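Local coordinates for protein phycocyanobilin lyase subunit alpha (Nostoc sp. PCC 7120, PDB 5N3U) that probably attaches, together with its partner subunit CpcF, the phycocyanobilin chromophore to the alpha subunit of phycocyanin, at residues A[34-45]-A[73-84]. Sequence-based numbering, arbitrary orientation.
Sequences RYYAAWWLGKYR and LRRNAARALGKL
Asn-76 reaches across from helix 72-83 to helix 31-43, where its ND2 donates a hydrogen bond to Tyr-35 O (3.1 Å, N-H...O 152°). The two segments pack nearly parallel, their axes 12° apart and 8.1 Å at closest approach. This is consistent with the HEAT-like repeat solenoid to which both helices belong. ND2 comes from above the carbonyl plane of Tyr-35, and Trp-39 N, the normal helical donor, comes from the other face. The carbonyl oxygen thus serves two N-H groups. The same ND2 lies over the centre of the Tyr-35 ring, 3.1 Å above its plane. The ring is placed there by CG standing anti to the backbone N (chi1 -178°). Ring and amide planes are moderately tilted. At the other end of the amide, OD1 accepts from Arg-79 NH1 at 2.8 Å. With a bond at each end, the amide's rotation is fixed. With an alanine here, Tyr-35 O would probably lose its second donor, the ring its amide neighbour and Arg-79 this acceptor.

At the C-terminal end, Lys-83 NZ donates to Gly-42 O at 2.8 Å. The outer half of its chain turns out of the extended form to bring NZ to that oxygen. Arg-45, the C-prime residue of the Schellman motif ending helix 31-43, makes a weak bond from NH1 to Lys-83 O. Lys-83 NZ sits over one face of that guanidinium, so two like charges lie close. Nearby, Leu-84 CD2 packs on Arg-45 CA.

Just before that end, small residues let the backbones come close: the CA atoms of Gly-42 and Ala-80 are 4.1 Å apart. Leu-55 of helix 49-58 packs against Ala-38 and Leu-84. Tyr-36 and Trp-39 face the lyase beta subunit. At the N-terminal end, Leu-73 CD1 touches Ala-38 CB at 3.9 Å and Arg-34 O at 3.5 Å.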
# COMPACT_ATOMS: atom_id res chain seq x y z
N ARG A 34 -10.62 19.04 10.06
CA ARG A 34 -9.74 19.10 11.24
C ARG A 34 -9.21 17.68 11.59
O ARG A 34 -8.04 17.51 11.92
CB ARG A 34 -10.54 19.52 12.48
CG ARG A 34 -11.17 20.88 12.37
CD ARG A 34 -11.84 21.16 13.71
NE ARG A 34 -12.23 22.56 13.75
CZ ARG A 34 -12.61 23.22 14.84
NH1 ARG A 34 -12.63 22.63 16.05
NH2 ARG A 34 -12.94 24.51 14.71
N TYR A 35 -10.11 16.70 11.60
CA TYR A 35 -9.76 15.31 11.96
C TYR A 35 -8.68 14.80 11.02
O TYR A 35 -7.72 14.22 11.44
CB TYR A 35 -11.03 14.47 11.93
CG TYR A 35 -10.91 13.04 12.31
CD1 TYR A 35 -11.00 12.65 13.64
CD2 TYR A 35 -10.71 12.03 11.34
CE1 TYR A 35 -10.90 11.32 14.01
CE2 TYR A 35 -10.65 10.66 11.72
CZ TYR A 35 -10.75 10.33 13.03
OH TYR A 35 -10.63 9.04 13.47
N TYR A 36 -8.85 15.01 9.74
CA TYR A 36 -7.94 14.54 8.74
C TYR A 36 -6.61 15.24 8.91
O TYR A 36 -5.54 14.62 8.90
CB TYR A 36 -8.55 14.76 7.34
CG TYR A 36 -7.63 14.21 6.30
CD1 TYR A 36 -6.65 14.99 5.78
CD2 TYR A 36 -7.73 12.89 5.87
CE1 TYR A 36 -5.78 14.53 4.87
CE2 TYR A 36 -6.86 12.38 4.93
CZ TYR A 36 -5.90 13.23 4.43
OH TYR A 36 -5.03 12.80 3.54
N ALA A 37 -6.66 16.53 9.15
CA ALA A 37 -5.42 17.28 9.27
C ALA A 37 -4.56 16.87 10.44
O ALA A 37 -3.38 16.78 10.33
CB ALA A 37 -5.74 18.77 9.35
N ALA A 38 -5.15 16.65 11.58
CA ALA A 38 -4.45 16.07 12.71
C ALA A 38 -3.84 14.71 12.41
O ALA A 38 -2.66 14.53 12.74
CB ALA A 38 -5.37 15.92 13.90
N TRP A 39 -4.57 13.79 11.74
CA TRP A 39 -3.92 12.55 11.28
C TRP A 39 -2.75 12.82 10.35
O TRP A 39 -1.68 12.27 10.48
CB TRP A 39 -5.01 11.64 10.58
CG TRP A 39 -4.42 10.49 9.91
CD1 TRP A 39 -4.17 9.28 10.44
CD2 TRP A 39 -4.02 10.41 8.57
NE1 TRP A 39 -3.54 8.51 9.56
CE2 TRP A 39 -3.43 9.14 8.39
CE3 TRP A 39 -4.03 11.31 7.52
CZ2 TRP A 39 -2.92 8.71 7.18
CZ3 TRP A 39 -3.50 10.89 6.28
CH2 TRP A 39 -2.94 9.60 6.14
N TRP A 40 -2.94 13.75 9.38
CA TRP A 40 -1.91 14.04 8.41
C TRP A 40 -0.63 14.54 9.06
O TRP A 40 0.50 14.16 8.67
CB TRP A 40 -2.43 15.02 7.40
CG TRP A 40 -1.60 15.24 6.19
CD1 TRP A 40 -1.74 14.69 4.96
CD2 TRP A 40 -0.57 16.23 6.06
NE1 TRP A 40 -0.80 15.20 4.07
CE2 TRP A 40 -0.05 16.14 4.74
CE3 TRP A 40 0.01 17.13 6.94
CZ2 TRP A 40 0.99 16.96 4.28
CZ3 TRP A 40 1.09 17.94 6.48
CH2 TRP A 40 1.54 17.84 5.15
N LEU A 41 -0.77 15.40 10.04
CA LEU A 41 0.42 15.98 10.70
C LEU A 41 1.26 14.90 11.39
O LEU A 41 2.45 14.95 11.33
CB LEU A 41 -0.01 17.03 11.69
CG LEU A 41 -0.54 18.35 11.10
CD1 LEU A 41 -1.20 19.19 12.15
CD2 LEU A 41 0.60 19.07 10.44
N GLY A 42 0.60 13.89 11.94
CA GLY A 42 1.32 12.74 12.56
C GLY A 42 1.86 11.81 11.57
O GLY A 42 3.01 11.36 11.71
N LYS A 43 1.10 11.53 10.53
CA LYS A 43 1.55 10.62 9.52
C LYS A 43 2.81 11.13 8.84
O LYS A 43 3.74 10.39 8.58
CB LYS A 43 0.42 10.48 8.53
CG LYS A 43 0.76 9.71 7.24
CD LYS A 43 1.22 8.30 7.48
CE LYS A 43 1.33 7.71 6.08
NZ LYS A 43 1.53 6.27 6.18
N TYR A 44 2.84 12.42 8.51
CA TYR A 44 3.98 13.04 7.84
C TYR A 44 4.98 13.58 8.84
O TYR A 44 5.98 14.20 8.45
CB TYR A 44 3.49 14.11 6.83
CG TYR A 44 2.77 13.43 5.72
CD1 TYR A 44 1.44 13.09 5.85
CD2 TYR A 44 3.43 13.09 4.55
CE1 TYR A 44 0.75 12.41 4.86
CE2 TYR A 44 2.76 12.37 3.55
CZ TYR A 44 1.42 12.00 3.74
OH TYR A 44 0.68 11.28 2.80
N ARG A 45 4.77 13.34 10.12
CA ARG A 45 5.80 13.66 11.16
C ARG A 45 6.29 15.14 11.02
O ARG A 45 7.46 15.41 10.91
CB ARG A 45 6.95 12.71 11.13
CG ARG A 45 6.50 11.32 11.58
CD ARG A 45 7.68 10.55 12.11
NE ARG A 45 7.27 9.17 12.29
CZ ARG A 45 7.18 8.51 13.45
NH1 ARG A 45 7.48 9.08 14.63
NH2 ARG A 45 6.78 7.25 13.41
N LEU A 73 -11.42 14.54 17.56
CA LEU A 73 -10.23 15.30 17.26
C LEU A 73 -9.22 15.17 18.41
O LEU A 73 -8.03 15.21 18.15
CB LEU A 73 -10.56 16.82 16.98
CG LEU A 73 -9.37 17.69 16.66
CD1 LEU A 73 -8.75 17.21 15.36
CD2 LEU A 73 -9.72 19.23 16.49
N ARG A 74 -9.68 15.05 19.64
CA ARG A 74 -8.71 14.89 20.73
C ARG A 74 -7.94 13.57 20.55
O ARG A 74 -6.75 13.52 20.73
CB ARG A 74 -9.37 14.86 22.07
CG ARG A 74 -9.90 16.21 22.50
CD ARG A 74 -10.36 16.13 23.94
NE ARG A 74 -11.17 17.30 24.25
CZ ARG A 74 -11.52 17.67 25.46
NH1 ARG A 74 -11.10 16.99 26.52
NH2 ARG A 74 -12.30 18.75 25.60
N ARG A 75 -8.64 12.53 20.13
CA ARG A 75 -7.97 11.27 19.87
C ARG A 75 -6.89 11.37 18.82
O ARG A 75 -5.78 10.96 19.01
CB ARG A 75 -9.02 10.22 19.43
CG ARG A 75 -10.10 9.94 20.42
CD ARG A 75 -11.21 9.12 19.73
NE ARG A 75 -12.31 8.83 20.68
CZ ARG A 75 -13.41 8.15 20.35
NH1 ARG A 75 -13.54 7.70 19.12
NH2 ARG A 75 -14.38 7.91 21.24
N ASN A 76 -7.18 11.96 17.69
CA ASN A 76 -6.23 12.07 16.63
C ASN A 76 -5.08 13.02 16.93
O ASN A 76 -3.96 12.74 16.57
CB ASN A 76 -6.93 12.58 15.34
CG ASN A 76 -7.44 11.44 14.50
OD1 ASN A 76 -7.48 10.26 14.96
ND2 ASN A 76 -7.80 11.76 13.28
N ALA A 77 -5.38 14.05 17.66
CA ALA A 77 -4.32 15.00 18.13
C ALA A 77 -3.39 14.35 19.10
O ALA A 77 -2.15 14.51 19.00
CB ALA A 77 -4.94 16.26 18.74
N ALA A 78 -3.94 13.65 20.07
CA ALA A 78 -3.13 12.89 20.98
C ALA A 78 -2.19 11.89 20.30
O ALA A 78 -1.03 11.81 20.62
CB ALA A 78 -3.99 12.21 22.02
N ARG A 79 -2.71 11.16 19.33
CA ARG A 79 -1.94 10.14 18.59
C ARG A 79 -0.85 10.83 17.78
O ARG A 79 0.31 10.43 17.82
CB ARG A 79 -2.82 9.40 17.60
CG ARG A 79 -3.90 8.52 18.13
CD ARG A 79 -4.90 7.90 17.07
NE ARG A 79 -5.98 7.18 17.79
CZ ARG A 79 -7.29 7.27 17.60
NH1 ARG A 79 -7.83 8.05 16.65
NH2 ARG A 79 -8.11 6.52 18.33
N ALA A 80 -1.19 11.92 17.12
CA ALA A 80 -0.21 12.68 16.35
C ALA A 80 0.96 13.18 17.20
O ALA A 80 2.16 13.03 16.77
CB ALA A 80 -0.89 13.86 15.66
N LEU A 81 0.68 13.67 18.40
CA LEU A 81 1.72 14.27 19.26
C LEU A 81 2.77 13.30 19.66
O LEU A 81 3.96 13.65 19.80
CB LEU A 81 1.13 14.93 20.47
CG LEU A 81 0.40 16.19 20.12
CD1 LEU A 81 -0.44 16.63 21.25
CD2 LEU A 81 1.44 17.24 19.82
N GLY A 82 2.38 12.03 19.78
CA GLY A 82 3.38 11.08 20.14
C GLY A 82 4.42 10.85 19.04
O GLY A 82 5.47 10.43 19.33
N LYS A 83 4.09 11.08 17.78
CA LYS A 83 4.96 10.80 16.65
C LYS A 83 5.91 11.99 16.43
O LYS A 83 6.85 11.87 15.68
CB LYS A 83 4.12 10.59 15.41
CG LYS A 83 3.32 9.27 15.50
CD LYS A 83 2.32 9.08 14.40
CE LYS A 83 2.86 8.32 13.16
NZ LYS A 83 4.12 8.90 12.57
N LEU A 84 5.63 13.14 17.06
CA LEU A 84 6.42 14.33 16.78
C LEU A 84 7.62 14.51 17.68
O LEU A 84 8.35 15.41 17.44
CB LEU A 84 5.51 15.56 16.78
CG LEU A 84 4.34 15.45 15.82
CD1 LEU A 84 3.55 16.72 15.75
CD2 LEU A 84 4.73 15.02 14.43